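Local coordinates for ricin B lectin (Clostridium thermocellum, PDB 3VSF), which is an exo-beta-1,3-galactanase, a family 43 glycoside hydrolase that joins a catalytic domain to a galactose-binding ricin-type beta-trefoil module, at residues A[409-423]-A[435-449]. Sequence-based numbering, arbitrary orientation.
Sequences YKKIVNVKSGRALDV and IQYTSNGGYNQHWKF
Trp447, from the QxW signature of a ricin-type beta-trefoil repeat, crosses Leu421 and Ile412 at about right angles, and both put methyl groups over its five-membered ring. Leu421 CD2 lies 4.1 Å from that ring's centroid and Ile412 CD1 4.2 Å. At the far end of the indole, Val423 CG2 meets Trp447 CH2 at 3.6 Å, while Ile459 and Ser461 of strand 456-461 also touch the Trp447 side chain. The indole NE1 gives a nearly straight hydrogen bond to Leu421 O (3.2 Å, 167°); the acceptor lies in the ring plane, but NE1 stands above the carbonyl plane, away from its lone pairs. Backbone bonds tie strand 420-423 to 435-437 as an antiparallel hairpin, and Lys410 to Trp447.

The hairpin contributes Asp422 to a galactose-binding site that also includes Asp425, Asn440 and Asn444; no sugar occupies it in this model. Asp422 CB packs on Tyr437 CB (3.6 Å), the two side chains running out together, the carboxylate turned 41° from the ring. With CG anti to the backbone N (chi1 -179°), Asp422 OD2 reaches Gln445 NE2, which approaches on the anti side, tilted out of the carboxylate plane, at 2.9 Å. NE2 also donates to Thr438 O, and OE1 accepts from Asn440 N, so three bonds fix the Gln445 amide, a second-shell brace linking two sugar-binding residues. Asn444 ND2 donates to Val423 O (3.0 Å), which lies near the Asn444 amide plane although ND2 stands well above the carbonyl plane.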
loop_
_atom_site.group_PDB
_atom_site.type_symbol
_atom_site.label_atom_id
_atom_site.label_comp_id
_atom_site.label_asym_id
_atom_site.label_seq_id
_atom_site.Cartn_x
_atom_site.Cartn_y
_atom_site.Cartn_z
ATOM N N TYR A 409 15.647 4.487 -19.621
ATOM C CA TYR A 409 14.225 4.812 -19.580
ATOM C C TYR A 409 13.877 5.764 -18.438
ATOM O O TYR A 409 14.637 5.906 -17.481
ATOM C CB TYR A 409 13.391 3.532 -19.488
ATOM C CG TYR A 409 13.688 2.550 -20.600
ATOM C CD1 TYR A 409 13.012 2.617 -21.812
ATOM C CD2 TYR A 409 14.653 1.564 -20.442
ATOM C CE1 TYR A 409 13.284 1.725 -22.833
ATOM C CE2 TYR A 409 14.932 0.666 -21.458
ATOM C CZ TYR A 409 14.244 0.752 -22.651
ATOM O OH TYR A 409 14.518 -0.138 -23.665
ATOM N N LYS A 410 12.724 6.416 -18.552
ATOM C CA LYS A 410 12.299 7.411 -17.575
ATOM C C LYS A 410 10.780 7.454 -17.447
ATOM O O LYS A 410 10.059 6.932 -18.295
ATOM C CB LYS A 410 12.816 8.797 -17.968
ATOM C CG LYS A 410 14.328 8.941 -17.922
ATOM C CD LYS A 410 14.778 10.240 -18.571
ATOM C CE LYS A 410 16.273 10.454 -18.401
ATOM N NZ LYS A 410 16.648 10.601 -16.967
ATOM N N LYS A 411 10.303 8.085 -16.379
ATOM C CA LYS A 411 8.873 8.268 -16.165
ATOM C C LYS A 411 8.454 9.684 -16.535
ATOM O O LYS A 411 9.001 10.656 -16.015
ATOM C CB LYS A 411 8.506 7.996 -14.706
ATOM C CG LYS A 411 7.991 6.595 -14.429
ATOM C CD LYS A 411 7.605 6.443 -12.965
ATOM C CE LYS A 411 6.607 7.512 -12.546
ATOM N NZ LYS A 411 6.295 7.452 -11.091
ATOM N N ILE A 412 7.484 9.798 -17.433
ATOM C CA ILE A 412 6.933 11.096 -17.790
ATOM C C ILE A 412 5.686 11.363 -16.956
ATOM O O ILE A 412 4.617 10.818 -17.230
ATOM C CB ILE A 412 6.586 11.175 -19.286
ATOM C CG1 ILE A 412 7.805 10.804 -20.133
ATOM C CG2 ILE A 412 6.087 12.566 -19.646
ATOM C CD1 ILE A 412 7.561 10.882 -21.624
ATOM N N VAL A 413 5.829 12.199 -15.932
ATOM C CA VAL A 413 4.748 12.444 -14.985
ATOM C C VAL A 413 4.122 13.820 -15.176
ATOM O O VAL A 413 4.826 14.822 -15.281
ATOM C CB VAL A 413 5.241 12.320 -13.529
ATOM C CG1 VAL A 413 4.068 12.394 -12.562
ATOM C CG2 VAL A 413 6.011 11.024 -13.337
ATOM N N ASN A 414 2.794 13.861 -15.217
ATOM C CA ASN A 414 2.071 15.121 -15.333
ATOM C C ASN A 414 2.206 15.927 -14.048
ATOM O O ASN A 414 2.314 15.359 -12.963
ATOM C CB ASN A 414 0.596 14.860 -15.651
ATOM C CG ASN A 414 -0.126 16.102 -16.139
ATOM O OD1 ASN A 414 -0.796 16.789 -15.369
ATOM N ND2 ASN A 414 0.003 16.390 -17.429
ATOM N N VAL A 415 2.209 17.250 -14.168
ATOM C CA VAL A 415 2.360 18.112 -13.001
ATOM C C VAL A 415 1.027 18.353 -12.299
ATOM O O VAL A 415 0.916 18.166 -11.086
ATOM C CB VAL A 415 3.007 19.460 -13.365
ATOM C CG1 VAL A 415 2.942 20.416 -12.184
ATOM C CG2 VAL A 415 4.447 19.251 -13.811
ATOM N N LYS A 416 0.020 18.764 -13.062
ATOM C CA LYS A 416 -1.304 19.017 -12.503
ATOM C C LYS A 416 -1.852 17.770 -11.815
ATOM O O LYS A 416 -2.557 17.861 -10.809
ATOM C CB LYS A 416 -2.268 19.492 -13.592
ATOM C CG LYS A 416 -3.644 19.862 -13.070
ATOM C CD LYS A 416 -4.542 20.380 -14.179
ATOM C CE LYS A 416 -5.926 20.714 -13.646
ATOM N NZ LYS A 416 -6.812 21.275 -14.702
ATOM N N SER A 417 -1.523 16.606 -12.366
ATOM C CA SER A 417 -1.892 15.332 -11.761
ATOM C C SER A 417 -0.671 14.423 -11.715
ATOM O O SER A 417 0.024 14.260 -12.716
ATOM C CB SER A 417 -3.019 14.663 -12.553
ATOM O OG SER A 417 -2.608 14.376 -13.877
ATOM N N GLY A 418 -0.414 13.831 -10.554
ATOM C CA GLY A 418 0.770 13.012 -10.362
ATOM C C GLY A 418 0.780 11.724 -11.164
ATOM O O GLY A 418 1.598 10.837 -10.917
ATOM N N ARG A 419 -0.126 11.621 -12.131
ATOM C CA ARG A 419 -0.241 10.422 -12.948
ATOM C C ARG A 419 0.842 10.375 -14.022
ATOM O O ARG A 419 1.357 11.410 -14.441
ATOM C CB ARG A 419 -1.632 10.343 -13.576
ATOM C CG ARG A 419 -2.747 10.573 -12.573
ATOM C CD ARG A 419 -4.115 10.279 -13.158
ATOM N NE ARG A 419 -5.173 10.555 -12.191
ATOM C CZ ARG A 419 -5.518 9.733 -11.206
ATOM N NH1 ARG A 419 -4.886 8.577 -11.054
ATOM N NH2 ARG A 419 -6.492 10.068 -10.371
ATOM N N ALA A 420 1.184 9.167 -14.460
ATOM C CA ALA A 420 2.265 8.979 -15.422
ATOM C C ALA A 420 1.746 8.694 -16.827
ATOM O O ALA A 420 0.642 8.177 -17.000
ATOM C CB ALA A 420 3.189 7.861 -14.963
ATOM N N LEU A 421 2.553 9.036 -17.826
ATOM C CA LEU A 421 2.220 8.744 -19.213
ATOM C C LEU A 421 2.183 7.233 -19.395
ATOM O O LEU A 421 3.178 6.548 -19.164
ATOM C CB LEU A 421 3.248 9.370 -20.157
ATOM C CG LEU A 421 2.897 9.384 -21.646
ATOM C CD1 LEU A 421 1.619 10.171 -21.891
ATOM C CD2 LEU A 421 4.045 9.962 -22.454
ATOM N N ASP A 422 1.030 6.720 -19.808
ATOM C CA ASP A 422 0.811 5.280 -19.842
ATOM C C ASP A 422 0.219 4.816 -21.169
ATOM O O ASP A 422 -0.671 5.459 -21.720
ATOM C CB ASP A 422 -0.114 4.875 -18.691
ATOM C CG ASP A 422 -0.376 3.383 -18.648
ATOM O OD1 ASP A 422 -1.290 2.917 -19.360
ATOM O OD2 ASP A 422 0.327 2.680 -17.895
ATOM N N VAL A 423 0.723 3.694 -21.675
ATOM C CA VAL A 423 0.148 3.069 -22.859
ATOM C C VAL A 423 -1.013 2.172 -22.439
ATOM O O VAL A 423 -0.808 1.096 -21.879
ATOM C CB VAL A 423 1.188 2.234 -23.626
ATOM C CG1 VAL A 423 0.574 1.659 -24.891
ATOM C CG2 VAL A 423 2.407 3.080 -23.958
ATOM N N ILE A 435 -2.546 7.334 -22.395
ATOM C CA ILE A 435 -3.332 7.974 -21.349
ATOM C C ILE A 435 -2.443 8.350 -20.174
ATOM O O ILE A 435 -1.260 8.016 -20.148
ATOM C CB ILE A 435 -4.443 7.040 -20.829
ATOM C CG1 ILE A 435 -3.831 5.788 -20.196
ATOM C CG2 ILE A 435 -5.396 6.660 -21.950
ATOM C CD1 ILE A 435 -4.853 4.803 -19.672
ATOM N N GLN A 436 -3.015 9.055 -19.204
ATOM C CA GLN A 436 -2.340 9.273 -17.933
ATOM C C GLN A 436 -2.923 8.300 -16.917
ATOM O O GLN A 436 -4.140 8.222 -16.750
ATOM C CB GLN A 436 -2.499 10.718 -17.456
ATOM C CG GLN A 436 -3.923 11.116 -17.100
ATOM C CD GLN A 436 -3.993 12.462 -16.407
ATOM O OE1 GLN A 436 -2.975 13.129 -16.219
ATOM N NE2 GLN A 436 -5.195 12.868 -16.020
ATOM N N TYR A 437 -2.059 7.544 -16.252
ATOM C CA TYR A 437 -2.520 6.511 -15.335
ATOM C C TYR A 437 -1.693 6.496 -14.057
ATOM O O TYR A 437 -0.582 7.023 -14.017
ATOM C CB TYR A 437 -2.468 5.141 -16.015
ATOM C CG TYR A 437 -3.367 4.101 -15.388
ATOM C CD1 TYR A 437 -4.743 4.139 -15.580
ATOM C CD2 TYR A 437 -2.843 3.072 -14.615
ATOM C CE1 TYR A 437 -5.571 3.188 -15.014
ATOM C CE2 TYR A 437 -3.665 2.117 -14.044
ATOM C CZ TYR A 437 -5.027 2.179 -14.248
ATOM O OH TYR A 437 -5.850 1.231 -13.682
ATOM N N THR A 438 -2.247 5.890 -13.013
ATOM C CA THR A 438 -1.551 5.761 -11.740
ATOM C C THR A 438 -0.241 5.012 -11.945
ATOM O O THR A 438 -0.188 4.037 -12.695
ATOM C CB THR A 438 -2.407 4.997 -10.717
ATOM O OG1 THR A 438 -2.215 3.588 -10.886
ATOM C CG2 THR A 438 -3.879 5.326 -10.908
ATOM N N SER A 439 0.817 5.471 -11.288
ATOM C CA SER A 439 2.115 4.818 -11.404
ATOM C C SER A 439 2.043 3.402 -10.843
ATOM O O SER A 439 1.552 3.191 -9.734
ATOM C CB SER A 439 3.193 5.623 -10.676
ATOM O OG SER A 439 4.468 5.029 -10.839
ATOM N N ASN A 440 2.528 2.433 -11.612
ATOM C CA ASN A 440 2.476 1.037 -11.192
ATOM C C ASN A 440 3.704 0.235 -11.616
ATOM O O ASN A 440 3.657 -0.994 -11.691
ATOM C CB ASN A 440 1.201 0.367 -11.708
ATOM C CG ASN A 440 1.074 0.436 -13.217
ATOM O OD1 ASN A 440 2.072 0.446 -13.937
ATOM N ND2 ASN A 440 -0.160 0.487 -13.702
ATOM N N GLY A 441 4.796 0.939 -11.895
ATOM C CA GLY A 441 6.054 0.299 -12.237
ATOM C C GLY A 441 6.011 -0.498 -13.526
ATOM O O GLY A 441 6.976 -1.180 -13.874
ATOM N N GLY A 442 4.892 -0.415 -14.239
ATOM C CA GLY A 442 4.739 -1.126 -15.495
ATOM C C GLY A 442 5.656 -0.582 -16.573
ATOM O O GLY A 442 5.947 0.614 -16.605
ATOM N N TYR A 443 6.117 -1.461 -17.457
ATOM C CA TYR A 443 7.002 -1.056 -18.543
ATOM C C TYR A 443 6.310 -0.109 -19.518
ATOM O O TYR A 443 6.966 0.663 -20.215
ATOM C CB TYR A 443 7.545 -2.279 -19.288
ATOM C CG TYR A 443 8.774 -2.883 -18.647
ATOM C CD1 TYR A 443 9.416 -2.242 -17.595
ATOM C CD2 TYR A 443 9.299 -4.085 -19.103
ATOM C CE1 TYR A 443 10.542 -2.786 -17.008
ATOM C CE2 TYR A 443 10.426 -4.636 -18.521
ATOM C CZ TYR A 443 11.043 -3.983 -17.475
ATOM O OH TYR A 443 12.166 -4.526 -16.892
ATOM N N ASN A 444 4.983 -0.171 -19.561
ATOM C CA ASN A 444 4.212 0.716 -20.421
ATOM C C ASN A 444 4.172 2.140 -19.874
ATOM O O ASN A 444 3.418 2.980 -20.361
ATOM C CB ASN A 444 2.793 0.179 -20.621
ATOM C CG ASN A 444 2.018 0.080 -19.322
ATOM O OD1 ASN A 444 2.591 -0.144 -18.257
ATOM N ND2 ASN A 444 0.703 0.247 -19.407
ATOM N N GLN A 445 4.986 2.397 -18.855
ATOM C CA GLN A 445 5.100 3.729 -18.272
ATOM C C GLN A 445 6.551 4.196 -18.291
ATOM O O GLN A 445 6.876 5.266 -17.776
ATOM C CB GLN A 445 4.554 3.743 -16.842
ATOM C CG GLN A 445 3.083 3.378 -16.740
ATOM C CD GLN A 445 2.528 3.555 -15.340
ATOM O OE1 GLN A 445 3.270 3.830 -14.396
ATOM N NE2 GLN A 445 1.216 3.401 -15.199
ATOM N N HIS A 446 7.417 3.383 -18.888
ATOM C CA HIS A 446 8.826 3.729 -19.029
ATOM C C HIS A 446 9.128 4.186 -20.452
ATOM O O HIS A 446 8.750 3.525 -21.419
ATOM C CB HIS A 446 9.711 2.539 -18.655
ATOM C CG HIS A 446 9.614 2.144 -17.215
ATOM N ND1 HIS A 446 10.299 1.069 -16.690
ATOM C CD2 HIS A 446 8.914 2.681 -16.189
ATOM C CE1 HIS A 446 10.024 0.960 -15.402
ATOM N NE2 HIS A 446 9.186 1.926 -15.073
ATOM N N TRP A 447 9.814 5.318 -20.574
ATOM C CA TRP A 447 10.084 5.910 -21.880
ATOM C C TRP A 447 11.562 6.221 -22.077
ATOM O O TRP A 447 12.210 6.781 -21.194
ATOM C CB TRP A 447 9.261 7.188 -22.055
ATOM C CG TRP A 447 7.790 6.971 -21.907
ATOM C CD1 TRP A 447 7.052 7.113 -20.770
ATOM C CD2 TRP A 447 6.877 6.569 -22.933
ATOM N NE1 TRP A 447 5.733 6.825 -21.024
ATOM C CE2 TRP A 447 5.599 6.488 -22.347
ATOM C CE3 TRP A 447 7.015 6.270 -24.293
ATOM C CZ2 TRP A 447 4.467 6.121 -23.070
ATOM C CZ3 TRP A 447 5.891 5.905 -25.009
ATOM C CH2 TRP A 447 4.634 5.836 -24.397
ATOM N N LYS A 448 12.088 5.860 -23.244
ATOM C CA LYS A 448 13.472 6.169 -23.581
ATOM C C LYS A 448 13.551 7.296 -24.606
ATOM O O LYS A 448 12.854 7.276 -25.621
ATOM C CB LYS A 448 14.199 4.931 -24.109
ATOM C CG LYS A 448 15.665 5.181 -24.436
ATOM C CD LYS A 448 16.388 3.901 -24.822
ATOM C CE LYS A 448 15.896 3.358 -26.153
ATOM N NZ LYS A 448 16.658 2.145 -26.566
ATOM N N PHE A 449 14.406 8.276 -24.332
ATOM C CA PHE A 449 14.602 9.398 -25.241
ATOM C C PHE A 449 15.792 9.157 -26.161
ATOM O O PHE A 449 16.903 8.896 -25.699
ATOM C CB PHE A 449 14.801 10.695 -24.455
ATOM C CG PHE A 449 13.560 11.180 -23.762
ATOM C CD1 PHE A 449 12.828 12.234 -24.283
ATOM C CD2 PHE A 449 13.122 10.578 -22.595
ATOM C CE1 PHE A 449 11.685 12.682 -23.647
ATOM C CE2 PHE A 449 11.979 11.022 -21.957
ATOM C CZ PHE A 449 11.259 12.075 -22.484
#